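PDB 7JKA: m3DLH protein from Halieaceae bacterium, which probably hydrolyses dienelactones, as an alpha/beta-hydrolase of the dienelactone hydrolase family, and may also act on phosphotriesters. Local coordinates for residues A[60-65]-A[70-75]; A[66-71]-A[241-246]; A[95-98]-A[103-106]; A[99-104]-A[160-165]; A[216-221]-A[228-233]. All coordinates share one frame; numbering follows the deposited sequence. Where two conformers were deposited one is given.

Contact 1. Residues A[60-65]-A[70-75]; sequences ERARRL and YAALAA
A72 fits its methyl group between A62 and L65 on the inner side of helix 56-67. The contact closes a beta-alpha-beta unit, in which strand 42-48 leads into the helix and the chain then returns along strand 71-74. Helix and strand segments run nearly antiparallel, at 172°, with their axes only 7.3 Å apart at the closest approach. Small side chains make that spacing possible: A62 CB lies 3.9 Å from A72 CB and 4.2 Å from A74 CB. L65 CB reaches the A72 methyl at 3.8 Å, and the CD1 branch of L65 rests on the same methyl. Its other branch turns to Y70, just before the strand, where L65 CD2 is 3.8 Å from Y70 CD2. The tyrosine CG stands anti to its own carbonyl carbon (chi1 -52°), which brings the CD2 side of the ring across the leucine's CD2 methyl. Behind this layer L65 also meets V45 and V47 of strand 42-48. The turn is tied by the backbone, with Y70 N donating to L65 O at 3.1 Å, a bond that spans the end of the helix.

Toward helix 232-250, R61 NH2 and R64 NH1 both form salt bridges with E235 OE2, one guanidinium lying over part of the other. R63, exposed and directed away from the strand, takes E60 side-on through NE and NH2 in one of its two conformers. R64 NE then reaches E60 OE2 at 2.9 Å, on the anti side of that oxygen.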
# COMPACT_ATOMS: atom_id res chain seq x y z
N GLU A 60 -5.99 -6.05 9.65
CA GLU A 60 -5.00 -6.71 10.48
C GLU A 60 -3.62 -6.11 10.27
O GLU A 60 -2.86 -5.96 11.23
CB GLU A 60 -5.01 -8.21 10.19
CG GLU A 60 -3.87 -8.98 10.83
CD GLU A 60 -3.91 -9.00 12.35
OE1 GLU A 60 -4.93 -8.59 12.95
OE2 GLU A 60 -2.89 -9.44 12.93
N ARG A 61 -3.27 -5.73 9.04
CA ARG A 61 -1.96 -5.11 8.85
C ARG A 61 -1.90 -3.73 9.51
O ARG A 61 -0.88 -3.36 10.09
CB ARG A 61 -1.63 -5.03 7.36
CG ARG A 61 -1.70 -6.37 6.65
CD ARG A 61 -0.79 -7.35 7.34
NE ARG A 61 -0.70 -8.72 6.78
CZ ARG A 61 -1.65 -9.65 6.89
NH1 ARG A 61 -2.82 -9.35 7.46
NH2 ARG A 61 -1.45 -10.88 6.43
N ALA A 62 -2.99 -2.97 9.46
CA ALA A 62 -3.02 -1.69 10.17
C ALA A 62 -2.89 -1.93 11.67
O ALA A 62 -2.18 -1.20 12.37
CB ALA A 62 -4.32 -0.94 9.85
N ARG A 63 -3.57 -2.95 12.18
CA ARG A 63 -3.42 -3.28 13.59
C ARG A 63 -1.97 -3.60 13.93
O ARG A 63 -1.45 -3.12 14.94
CB ARG A 63 -4.33 -4.46 13.95
CG ARG A 63 -4.52 -4.67 15.43
CD ARG A 63 -5.16 -6.03 15.68
NE ARG A 63 -4.21 -7.08 15.29
CZ ARG A 63 -3.16 -7.45 16.01
NH1 ARG A 63 -2.92 -6.88 17.19
NH2 ARG A 63 -2.35 -8.40 15.56
N ARG A 64 -1.30 -4.40 13.10
CA ARG A 64 0.09 -4.76 13.37
C ARG A 64 0.98 -3.52 13.36
O ARG A 64 1.89 -3.40 14.19
CB ARG A 64 0.56 -5.79 12.35
CG ARG A 64 -0.18 -7.12 12.44
CD ARG A 64 0.33 -8.10 11.36
NE ARG A 64 -0.49 -9.31 11.38
CZ ARG A 64 -0.36 -10.32 10.52
NH1 ARG A 64 0.58 -10.27 9.58
NH2 ARG A 64 -1.16 -11.37 10.61
N LEU A 65 0.70 -2.57 12.46
CA LEU A 65 1.47 -1.33 12.43
C LEU A 65 1.26 -0.50 13.70
O LEU A 65 2.21 0.10 14.22
CB LEU A 65 1.07 -0.52 11.19
CG LEU A 65 1.60 -1.14 9.87
CD1 LEU A 65 0.84 -0.49 8.75
CD2 LEU A 65 3.10 -0.92 9.69
N TYR A 70 2.95 2.96 15.29
CA TYR A 70 2.51 3.85 14.23
C TYR A 70 1.01 4.12 14.36
O TYR A 70 0.30 3.45 15.11
CB TYR A 70 2.83 3.27 12.86
CG TYR A 70 4.27 2.84 12.70
CD1 TYR A 70 5.31 3.63 13.17
CD2 TYR A 70 4.57 1.64 12.10
CE1 TYR A 70 6.60 3.24 13.03
CE2 TYR A 70 5.88 1.23 11.95
CZ TYR A 70 6.88 2.04 12.41
OH TYR A 70 8.20 1.66 12.28
N ALA A 71 0.53 5.11 13.61
CA ALA A 71 -0.89 5.33 13.38
C ALA A 71 -1.15 4.97 11.93
O ALA A 71 -0.55 5.57 11.05
CB ALA A 71 -1.28 6.79 13.64
N ALA A 72 -2.00 3.97 11.70
CA ALA A 72 -2.15 3.38 10.38
C ALA A 72 -3.60 3.52 9.93
O ALA A 72 -4.52 3.10 10.63
CB ALA A 72 -1.72 1.91 10.42
N LEU A 73 -3.79 4.10 8.74
CA LEU A 73 -5.12 4.23 8.15
C LEU A 73 -5.29 3.14 7.09
O LEU A 73 -4.64 3.19 6.04
CB LEU A 73 -5.31 5.61 7.53
CG LEU A 73 -6.70 5.83 6.91
CD1 LEU A 73 -7.72 6.00 8.01
CD2 LEU A 73 -6.73 7.04 5.99
N ALA A 74 -6.16 2.18 7.37
CA ALA A 74 -6.59 1.24 6.33
C ALA A 74 -7.55 1.97 5.39
O ALA A 74 -8.61 2.44 5.82
CB ALA A 74 -7.24 0.03 6.99
N ALA A 75 -7.18 2.06 4.12
CA ALA A 75 -7.89 2.89 3.16
C ALA A 75 -8.97 2.12 2.40
O ALA A 75 -8.87 0.91 2.16
CB ALA A 75 -6.92 3.47 2.13

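Contact 2. Residues A[66-71]-A[241-246]; sequences AGLGYA and AMRNLF
L68 lays its CD2 methyl over the centre of one face of the R243 guanidinium, L68 CD2 being 3.3 Å from R243 CZ, and joins the end of helix 56-67 to helix 232-250. Both helices pack on the same side of the central sheet of this alpha/beta-hydrolase fold. R243 has two conformers; in the one described, its chain bends at chi3 (64°), and L68 CD1 lies 3.7 Å from R243 CG, so the leucine fork follows the aliphatic part of the arginine as well as its planar end. Deeper in, the thioether methyl of M242 only brushes the leucine, with M242 CE 4.5 Å from L68 CD1.

Closer to the sheet the contact becomes aromatic. F246 presents its edge to the face of Y70 in an offset edge-to-face pair, the ring centroids 5.8 Å apart and the planes at 79°. The closest ring atoms are F246 CD2 and Y70 CE2, at 3.7 Å. One face of the tyrosine ring has the carbonyl oxygen of L68 above its centre, while M242 CG lies over one face of the phenylalanine ring. F246 continues inward to A127, I129, A150 and V152 on strands 126-131 and 150-154, and M242 also reaches I129 and V152.

L68 and Y70 come to this side through a Schellman motif that ends helix 56-67. G69 supplies its positive phi, 93°, and G69 N bonds back to A66 O at 3.0 Å; the wider bond is Y70 N to L65 O. At the far end of the tyrosine, Y70 OH rests against F246 CB at 3.5 Å.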
# COMPACT_ATOMS: atom_id res chain seq x y z
N ALA A 66 0.03 -0.44 14.19
CA ALA A 66 -0.21 0.22 15.48
C ALA A 66 0.61 -0.45 16.59
O ALA A 66 1.10 0.23 17.50
CB ALA A 66 -1.70 0.19 15.82
N GLY A 67 0.77 -1.78 16.52
CA GLY A 67 1.58 -2.46 17.52
C GLY A 67 3.06 -2.12 17.44
O GLY A 67 3.79 -2.35 18.40
N LEU A 68 3.50 -1.55 16.32
CA LEU A 68 4.86 -1.07 16.16
C LEU A 68 5.03 0.38 16.57
O LEU A 68 6.14 0.92 16.46
CB LEU A 68 5.30 -1.23 14.70
CG LEU A 68 5.36 -2.68 14.23
CD1 LEU A 68 5.65 -2.74 12.73
CD2 LEU A 68 6.38 -3.45 15.06
N GLY A 69 3.96 1.03 17.03
CA GLY A 69 4.01 2.43 17.42
C GLY A 69 3.63 3.41 16.33
O GLY A 69 3.97 4.59 16.44
N TYR A 70 2.95 2.96 15.29
CA TYR A 70 2.51 3.85 14.23
C TYR A 70 1.01 4.12 14.36
O TYR A 70 0.30 3.45 15.11
CB TYR A 70 2.83 3.27 12.86
CG TYR A 70 4.27 2.84 12.70
CD1 TYR A 70 5.31 3.63 13.17
CD2 TYR A 70 4.57 1.64 12.10
CE1 TYR A 70 6.60 3.24 13.03
CE2 TYR A 70 5.88 1.23 11.95
CZ TYR A 70 6.88 2.04 12.41
OH TYR A 70 8.20 1.66 12.28
N ALA A 71 0.53 5.11 13.61
CA ALA A 71 -0.89 5.33 13.38
C ALA A 71 -1.15 4.97 11.93
O ALA A 71 -0.55 5.57 11.05
CB ALA A 71 -1.28 6.79 13.64
N ALA A 241 11.66 -6.47 6.41
CA ALA A 241 12.31 -5.49 5.54
C ALA A 241 11.59 -4.15 5.60
O ALA A 241 12.24 -3.10 5.64
CB ALA A 241 12.38 -6.03 4.11
N MET A 242 10.25 -4.17 5.61
CA MET A 242 9.48 -2.94 5.79
C MET A 242 9.82 -2.26 7.10
O MET A 242 10.06 -1.04 7.14
CB MET A 242 7.99 -3.28 5.76
CG MET A 242 7.07 -2.07 5.95
SD MET A 242 5.45 -2.57 6.55
CE MET A 242 5.88 -2.94 8.25
N ARG A 243 9.84 -3.02 8.20
CA ARG A 243 10.16 -2.45 9.50
C ARG A 243 11.56 -1.84 9.51
O ARG A 243 11.77 -0.77 10.09
CB ARG A 243 10.04 -3.50 10.60
CG ARG A 243 8.63 -3.93 10.93
CD ARG A 243 8.64 -4.89 12.13
NE ARG A 243 9.14 -4.22 13.34
CZ ARG A 243 9.33 -4.82 14.52
NH1 ARG A 243 9.07 -6.11 14.67
NH2 ARG A 243 9.77 -4.11 15.55
N ASN A 244 12.54 -2.51 8.89
CA ASN A 244 13.90 -1.96 8.85
C ASN A 244 13.94 -0.64 8.10
O ASN A 244 14.67 0.28 8.48
CB ASN A 244 14.88 -2.94 8.20
CG ASN A 244 15.12 -4.21 9.03
OD1 ASN A 244 14.94 -4.24 10.24
ND2 ASN A 244 15.57 -5.27 8.35
N LEU A 245 13.19 -0.54 6.99
CA LEU A 245 13.15 0.71 6.22
C LEU A 245 12.47 1.81 7.03
O LEU A 245 12.98 2.94 7.10
CB LEU A 245 12.40 0.50 4.90
CG LEU A 245 12.35 1.73 3.99
CD1 LEU A 245 13.75 2.22 3.63
CD2 LEU A 245 11.56 1.42 2.73
N PHE A 246 11.34 1.49 7.65
CA PHE A 246 10.66 2.48 8.48
C PHE A 246 11.56 2.97 9.61
O PHE A 246 11.61 4.17 9.89
CB PHE A 246 9.37 1.88 9.04
CG PHE A 246 8.25 1.75 8.03
CD1 PHE A 246 8.42 2.15 6.71
CD2 PHE A 246 7.05 1.18 8.40
CE1 PHE A 246 7.37 2.02 5.78
CE2 PHE A 246 5.99 1.05 7.49
CZ PHE A 246 6.15 1.47 6.20

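Contact 3. Residues A[95-98]-A[103-106]; sequences EGLF and AWRA
Helix 90-98 stops and helix 101-116 starts after only G99 and D100, a tight link that brings the two backbones together, with L97 CA 5.3 Å from W104 CA. L97 and W104 meet at the inside of this corner, and their side chains cross at about a right angle. L97 CB sits over one face of the indole, 4.1 Å from the centroid of the W104 five-membered ring and 22° from its normal, a CH-pi contact. Further along the leucine, L97 CD2 touches the start of the tryptophan side chain, 3.9 Å from W104 CB. The backbone takes part too: L97 O comes to 3.4 Å from W104 CE3, on the six-membered ring.

W104 CG lies opposite the main-chain nitrogen (chi1 -170°), which carries the indole across the end of helix 90-98 to F98. There the phenylalanine turns its edge to the indole face in an offset edge-to-face arrangement. The centroids of the F98 ring and the W104 six-membered ring are 5.5 Å apart, their planes meet at 61°, and the nearest atoms are F98 CD1 and W104 CZ3, at 3.6 Å.

F133 packs against both L97 and W104, its ring almost parallel to the indole, and L159 touches both F98 and W104. W104 NE1 donates to T137 OG1 of helix 133-143, the helix that follows the probable nucleophile elbow. Between the two segments themselves there is no hydrogen bond, so they meet through ring and apolar packing, while the one polar atom of the indole is satisfied by a neighbouring helix.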
# COMPACT_ATOMS: atom_id res chain seq x y z
N GLU A 95 -9.06 -1.78 -14.10
CA GLU A 95 -8.79 -1.17 -15.40
C GLU A 95 -9.38 0.23 -15.48
O GLU A 95 -8.80 1.10 -16.13
CB GLU A 95 -9.29 -2.07 -16.53
CG GLU A 95 -8.44 -3.34 -16.63
CD GLU A 95 -8.85 -4.23 -17.77
OE1 GLU A 95 -9.86 -3.90 -18.44
OE2 GLU A 95 -8.18 -5.26 -17.99
N GLY A 96 -10.52 0.47 -14.82
CA GLY A 96 -11.05 1.82 -14.82
C GLY A 96 -10.11 2.79 -14.15
O GLY A 96 -9.96 3.93 -14.58
N LEU A 97 -9.42 2.33 -13.11
CA LEU A 97 -8.45 3.18 -12.44
C LEU A 97 -7.16 3.30 -13.24
O LEU A 97 -6.60 4.40 -13.32
CB LEU A 97 -8.20 2.68 -11.02
CG LEU A 97 -9.44 2.84 -10.11
CD1 LEU A 97 -9.21 2.12 -8.80
CD2 LEU A 97 -9.71 4.32 -9.85
N PHE A 98 -6.69 2.21 -13.89
CA PHE A 98 -5.56 2.34 -14.82
C PHE A 98 -5.81 3.42 -15.86
O PHE A 98 -4.87 4.12 -16.27
CB PHE A 98 -5.28 1.02 -15.55
CG PHE A 98 -4.85 -0.13 -14.66
CD1 PHE A 98 -4.18 0.08 -13.47
CD2 PHE A 98 -5.10 -1.43 -15.07
CE1 PHE A 98 -3.77 -1.01 -12.68
CE2 PHE A 98 -4.72 -2.51 -14.29
CZ PHE A 98 -4.06 -2.30 -13.10
N ALA A 103 -8.15 10.07 -11.14
CA ALA A 103 -9.12 9.63 -10.14
C ALA A 103 -8.49 8.64 -9.17
O ALA A 103 -8.78 8.66 -7.96
CB ALA A 103 -10.34 9.00 -10.82
N TRP A 104 -7.63 7.77 -9.69
CA TRP A 104 -6.92 6.82 -8.86
C TRP A 104 -6.04 7.55 -7.86
O TRP A 104 -6.06 7.23 -6.67
CB TRP A 104 -6.11 5.93 -9.79
CG TRP A 104 -5.46 4.72 -9.20
CD1 TRP A 104 -5.62 4.20 -7.97
CD2 TRP A 104 -4.53 3.88 -9.89
NE1 TRP A 104 -4.81 3.07 -7.83
CE2 TRP A 104 -4.16 2.85 -9.01
CE3 TRP A 104 -3.99 3.91 -11.18
CZ2 TRP A 104 -3.23 1.86 -9.37
CZ3 TRP A 104 -3.09 2.91 -11.55
CH2 TRP A 104 -2.73 1.90 -10.65
N ARG A 105 -5.29 8.54 -8.33
CA ARG A 105 -4.41 9.27 -7.42
C ARG A 105 -5.21 10.11 -6.44
O ARG A 105 -4.78 10.28 -5.30
CB ARG A 105 -3.44 10.13 -8.22
CG ARG A 105 -2.41 9.26 -8.93
CD ARG A 105 -1.66 9.97 -10.02
NE ARG A 105 -0.77 9.01 -10.69
CZ ARG A 105 0.35 9.33 -11.33
NH1 ARG A 105 0.76 10.60 -11.39
NH2 ARG A 105 1.08 8.36 -11.89
N ALA A 106 -6.39 10.58 -6.84
CA ALA A 106 -7.20 11.39 -5.94
C ALA A 106 -7.72 10.58 -4.76
O ALA A 106 -7.76 11.10 -3.64
CB ALA A 106 -8.36 12.01 -6.71

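Contact 4. Residues A[99-104]-A[160-165]; sequences GDRAAW and PELPED
The first turn of helix 101-116 faces the loop 160-165 without close backbone contact, the nearest pair of alpha carbons, R101 CA and L162 CA, being 8.6 Å apart. The side chains of R101 and L162 bridge the gap. R101 has two conformers; in the one described, its chain folds at chi2 (-74°) and again at chi3, bringing the guanidinium alongside the loop. R101 NH1 donates to P160 O at 2.8 Å, nearly straight at 163°, with the oxygen close to the guanidinium plane.

L162 runs past the arginine in the opposite sense. Its CD1 branch meets the root of the side chain, L162 CD1 to R101 CB at 3.9 Å. The CD2 branch lies over one face of the guanidinium near its rim, with L162 CD2 3.8 Å from R101 NH2. One side chain thus combines an in-plane polar bond at its edge with apolar cover on a face.

R101 NE forms a salt bridge with E140 of helix 133-143, which probably offsets the nearby R143; D165 forms one with R105, one turn further along helix 101-116. D165 also shapes the loop, since L162 N donates to D165 OD2 at 2.9 Å while D165 N returns a bond to L162 O. The two bonds close a short turn, from which the leucine extends.

On the helix side, D100 is the N-cap: A103 N donates to D100 OD1 at 3.1 Å from above the carboxylate plane. The whole is a surface junction of the alpha/beta-hydrolase fold, joining a capped helix start to the loop after strand 150-154.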
# COMPACT_ATOMS: atom_id res chain seq x y z
N GLY A 99 -7.05 3.53 -16.36
CA GLY A 99 -7.33 4.48 -17.41
C GLY A 99 -7.75 5.85 -16.93
O GLY A 99 -8.04 6.72 -17.75
N ASP A 100 -7.78 6.06 -15.61
CA ASP A 100 -8.14 7.34 -15.02
C ASP A 100 -7.18 7.54 -13.84
O ASP A 100 -7.53 7.46 -12.66
CB ASP A 100 -9.61 7.36 -14.58
CG ASP A 100 -10.08 8.73 -14.16
OD1 ASP A 100 -9.24 9.64 -13.99
OD2 ASP A 100 -11.31 8.90 -14.01
N ARG A 101 -5.91 7.79 -14.19
CA ARG A 101 -4.88 7.91 -13.17
C ARG A 101 -5.16 9.07 -12.22
O ARG A 101 -4.84 8.99 -11.04
CB ARG A 101 -3.50 8.07 -13.82
CG ARG A 101 -3.14 7.01 -14.87
CD ARG A 101 -2.80 5.66 -14.27
NE ARG A 101 -1.43 5.57 -13.78
CZ ARG A 101 -0.38 5.24 -14.52
NH1 ARG A 101 0.82 5.17 -13.97
NH2 ARG A 101 -0.51 5.00 -15.83
N ALA A 102 -5.79 10.14 -12.72
CA ALA A 102 -6.14 11.27 -11.86
C ALA A 102 -7.13 10.85 -10.78
O ALA A 102 -6.96 11.22 -9.61
CB ALA A 102 -6.72 12.41 -12.69
N ALA A 103 -8.15 10.07 -11.14
CA ALA A 103 -9.12 9.63 -10.14
C ALA A 103 -8.49 8.64 -9.17
O ALA A 103 -8.78 8.66 -7.96
CB ALA A 103 -10.34 9.00 -10.82
N TRP A 104 -7.63 7.77 -9.69
CA TRP A 104 -6.92 6.82 -8.86
C TRP A 104 -6.04 7.55 -7.86
O TRP A 104 -6.06 7.23 -6.67
CB TRP A 104 -6.11 5.93 -9.79
CG TRP A 104 -5.46 4.72 -9.20
CD1 TRP A 104 -5.62 4.20 -7.97
CD2 TRP A 104 -4.53 3.88 -9.89
NE1 TRP A 104 -4.81 3.07 -7.83
CE2 TRP A 104 -4.16 2.85 -9.01
CE3 TRP A 104 -3.99 3.91 -11.18
CZ2 TRP A 104 -3.23 1.86 -9.37
CZ3 TRP A 104 -3.09 2.91 -11.55
CH2 TRP A 104 -2.73 1.90 -10.65
N PRO A 160 3.71 1.35 -15.98
CA PRO A 160 4.58 2.50 -16.25
C PRO A 160 4.04 3.79 -15.67
O PRO A 160 2.84 3.99 -15.50
CB PRO A 160 4.60 2.56 -17.78
CG PRO A 160 4.25 1.18 -18.21
CD PRO A 160 3.24 0.71 -17.22
N GLU A 161 4.98 4.69 -15.38
CA GLU A 161 4.66 6.04 -14.95
C GLU A 161 3.91 6.80 -16.04
O GLU A 161 3.86 6.39 -17.20
CB GLU A 161 5.93 6.83 -14.62
CG GLU A 161 6.75 7.15 -15.88
CD GLU A 161 8.02 7.97 -15.60
OE1 GLU A 161 8.31 8.26 -14.42
OE2 GLU A 161 8.72 8.33 -16.58
N LEU A 162 3.33 7.94 -15.64
CA LEU A 162 2.96 8.98 -16.57
C LEU A 162 4.18 9.87 -16.83
O LEU A 162 5.06 9.98 -15.97
CB LEU A 162 1.82 9.83 -16.02
CG LEU A 162 0.48 9.15 -15.73
CD1 LEU A 162 -0.45 10.17 -15.11
CD2 LEU A 162 -0.14 8.59 -17.00
N PRO A 163 4.30 10.48 -18.01
CA PRO A 163 5.50 11.29 -18.29
C PRO A 163 5.79 12.35 -17.24
O PRO A 163 6.96 12.60 -16.93
CB PRO A 163 5.17 11.92 -19.65
CG PRO A 163 4.28 10.92 -20.30
CD PRO A 163 3.41 10.38 -19.18
N GLU A 164 4.76 12.98 -16.68
CA GLU A 164 5.00 14.06 -15.73
C GLU A 164 5.48 13.56 -14.39
O GLU A 164 5.79 14.39 -13.53
CB GLU A 164 3.73 14.90 -15.53
CG GLU A 164 2.55 14.13 -15.00
CD GLU A 164 1.59 13.74 -16.11
OE1 GLU A 164 2.04 13.28 -17.20
OE2 GLU A 164 0.37 13.91 -15.88
N ASP A 165 5.52 12.24 -14.17
CA ASP A 165 5.93 11.67 -12.90
C ASP A 165 7.44 11.69 -12.70
O ASP A 165 7.90 11.36 -11.60
CB ASP A 165 5.47 10.22 -12.77
CG ASP A 165 3.98 10.07 -12.78
OD1 ASP A 165 3.26 11.09 -12.63
OD2 ASP A 165 3.53 8.91 -12.93

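Contact 5. Residues A[216-221]-A[228-233]; sequences TDPAAD and LAYEPL
Y230 leaves the backbone with CG anti to its N (chi1 180°) and spreads over the turn 217-218, meeting it atom by atom. Y230 CB is 3.2 Å from D217 O. Y230 CG comes to 3.4 Å from P218 CA, while CD1 lies close to the peptide joining D217 and P218. The ring then rides over the proline: P218 CA is 3.7 Å from the ring centroid of Y230, 21° off its normal, a CH-pi contact, and Y230 CZ is 3.7 Å from P218 CG. At the tip, Y230 OH is hydrogen-bonded to E235 OE1 of helix 232-250. The opposite face has P232 N above its centre, so the ring is sandwiched between two proline residues.

The tyrosine backbone is held too: Y230 N donates to D221 OD1 at 2.7 Å (163°), on the syn side but somewhat out of the carboxylate plane; since D221 is poorly ordered, the length is approximate. A220 puts its methyl beside the same peptide.

Each segment has its own local bond: A219 N donates to D217 OD1 at 3.1 Å in an Asx turn, and E231 N-caps helix 232-250 by accepting from L233 N. T216 OG1 bonds to H155 and H57. The segments belong to the connection between strand 203-208 and the C-terminal helix, where alpha/beta-hydrolases typically carry the histidine of the catalytic triad.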
# COMPACT_ATOMS: atom_id res chain seq x y z
N THR A 216 1.19 -12.62 1.33
CA THR A 216 0.94 -12.19 2.70
C THR A 216 -0.41 -12.63 3.24
O THR A 216 -0.70 -12.38 4.42
CB THR A 216 1.00 -10.66 2.81
OG1 THR A 216 -0.05 -10.10 2.01
CG2 THR A 216 2.34 -10.11 2.36
N ASP A 217 -1.25 -13.28 2.44
CA ASP A 217 -2.62 -13.55 2.87
C ASP A 217 -2.81 -15.03 3.14
O ASP A 217 -2.81 -15.83 2.19
CB ASP A 217 -3.62 -13.09 1.81
CG ASP A 217 -5.06 -13.16 2.30
OD1 ASP A 217 -5.28 -13.38 3.51
OD2 ASP A 217 -5.98 -13.01 1.46
N PRO A 218 -2.99 -15.45 4.41
CA PRO A 218 -3.29 -16.85 4.71
C PRO A 218 -4.52 -17.37 3.98
O PRO A 218 -4.67 -18.58 3.77
CB PRO A 218 -3.51 -16.85 6.23
CG PRO A 218 -2.72 -15.70 6.72
CD PRO A 218 -2.81 -14.64 5.63
N ALA A 219 -5.41 -16.46 3.58
CA ALA A 219 -6.63 -16.81 2.86
C ALA A 219 -6.44 -16.87 1.35
O ALA A 219 -7.43 -17.04 0.63
CB ALA A 219 -7.75 -15.81 3.21
N ALA A 220 -5.20 -16.73 0.87
CA ALA A 220 -4.96 -16.78 -0.57
C ALA A 220 -5.13 -18.18 -1.13
O ALA A 220 -5.56 -18.35 -2.27
CB ALA A 220 -3.56 -16.25 -0.91
N ASP A 221 -4.80 -19.20 -0.33
CA ASP A 221 -4.79 -20.59 -0.79
C ASP A 221 -6.17 -21.08 -1.21
O ASP A 221 -6.31 -22.22 -1.67
CB ASP A 221 -4.20 -21.50 0.29
CG ASP A 221 -2.77 -21.13 0.66
OD1 ASP A 221 -2.14 -20.39 -0.11
OD2 ASP A 221 -2.28 -21.60 1.71
N LEU A 228 -1.64 -17.75 -6.81
CA LEU A 228 -1.99 -17.08 -5.56
C LEU A 228 -1.84 -18.08 -4.42
O LEU A 228 -2.51 -19.12 -4.40
CB LEU A 228 -3.42 -16.53 -5.61
CG LEU A 228 -3.53 -15.05 -5.99
CD1 LEU A 228 -3.36 -14.85 -7.49
CD2 LEU A 228 -4.85 -14.46 -5.51
N ALA A 229 -0.94 -17.77 -3.48
CA ALA A 229 -0.65 -18.70 -2.40
C ALA A 229 0.00 -17.96 -1.25
O ALA A 229 0.84 -17.08 -1.47
CB ALA A 229 0.28 -19.83 -2.88
N TYR A 230 -0.38 -18.32 -0.03
CA TYR A 230 0.24 -17.80 1.18
C TYR A 230 1.64 -18.38 1.35
O TYR A 230 1.87 -19.57 1.10
CB TYR A 230 -0.62 -18.15 2.40
CG TYR A 230 -0.09 -17.67 3.74
CD1 TYR A 230 0.23 -16.34 3.93
CD2 TYR A 230 0.03 -18.54 4.82
CE1 TYR A 230 0.70 -15.88 5.16
CE2 TYR A 230 0.50 -18.10 6.05
CZ TYR A 230 0.83 -16.76 6.21
OH TYR A 230 1.28 -16.31 7.44
N GLU A 231 2.59 -17.54 1.76
CA GLU A 231 3.97 -17.98 1.97
C GLU A 231 4.46 -17.33 3.26
O GLU A 231 4.92 -16.19 3.27
CB GLU A 231 4.85 -17.63 0.77
CG GLU A 231 6.01 -18.62 0.55
CD GLU A 231 6.95 -18.65 1.75
OE1 GLU A 231 6.66 -19.35 2.75
OE2 GLU A 231 7.97 -17.95 1.70
N PRO A 232 4.36 -18.05 4.39
CA PRO A 232 4.60 -17.38 5.68
C PRO A 232 6.03 -16.92 5.85
O PRO A 232 6.25 -15.89 6.50
CB PRO A 232 4.20 -18.45 6.72
CG PRO A 232 4.32 -19.73 6.00
CD PRO A 232 3.99 -19.46 4.55
N LEU A 233 7.01 -17.62 5.28
CA LEU A 233 8.39 -17.17 5.41
C LEU A 233 8.59 -15.83 4.72
O LEU A 233 9.18 -14.90 5.29
CB LEU A 233 9.33 -18.23 4.83
CG LEU A 233 10.80 -18.19 5.23
CD1 LEU A 233 10.95 -17.98 6.72
CD2 LEU A 233 11.49 -19.49 4.80

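Contacts 1 and 2 form one buried block: they share Y70 and helix 56-67, and L65 CD2 touches M242 CE at 3.7 Å. Contacts 3 and 4 lie across the chain's centre from them and share helix 101-116; the first is buried and aromatic, the second superficial and built on a single arginine. R105 connects these two through its salt bridge to D165. Contact 5, partly buried, lies at the start of helix 232-250, whose later turns serve contact 2, and R61 of contact 1 makes a weak hydrogen bond to T216. Apolar and ring packing thus dominates inside, while bonds to carbonyls and carboxylates gain weight in the loops.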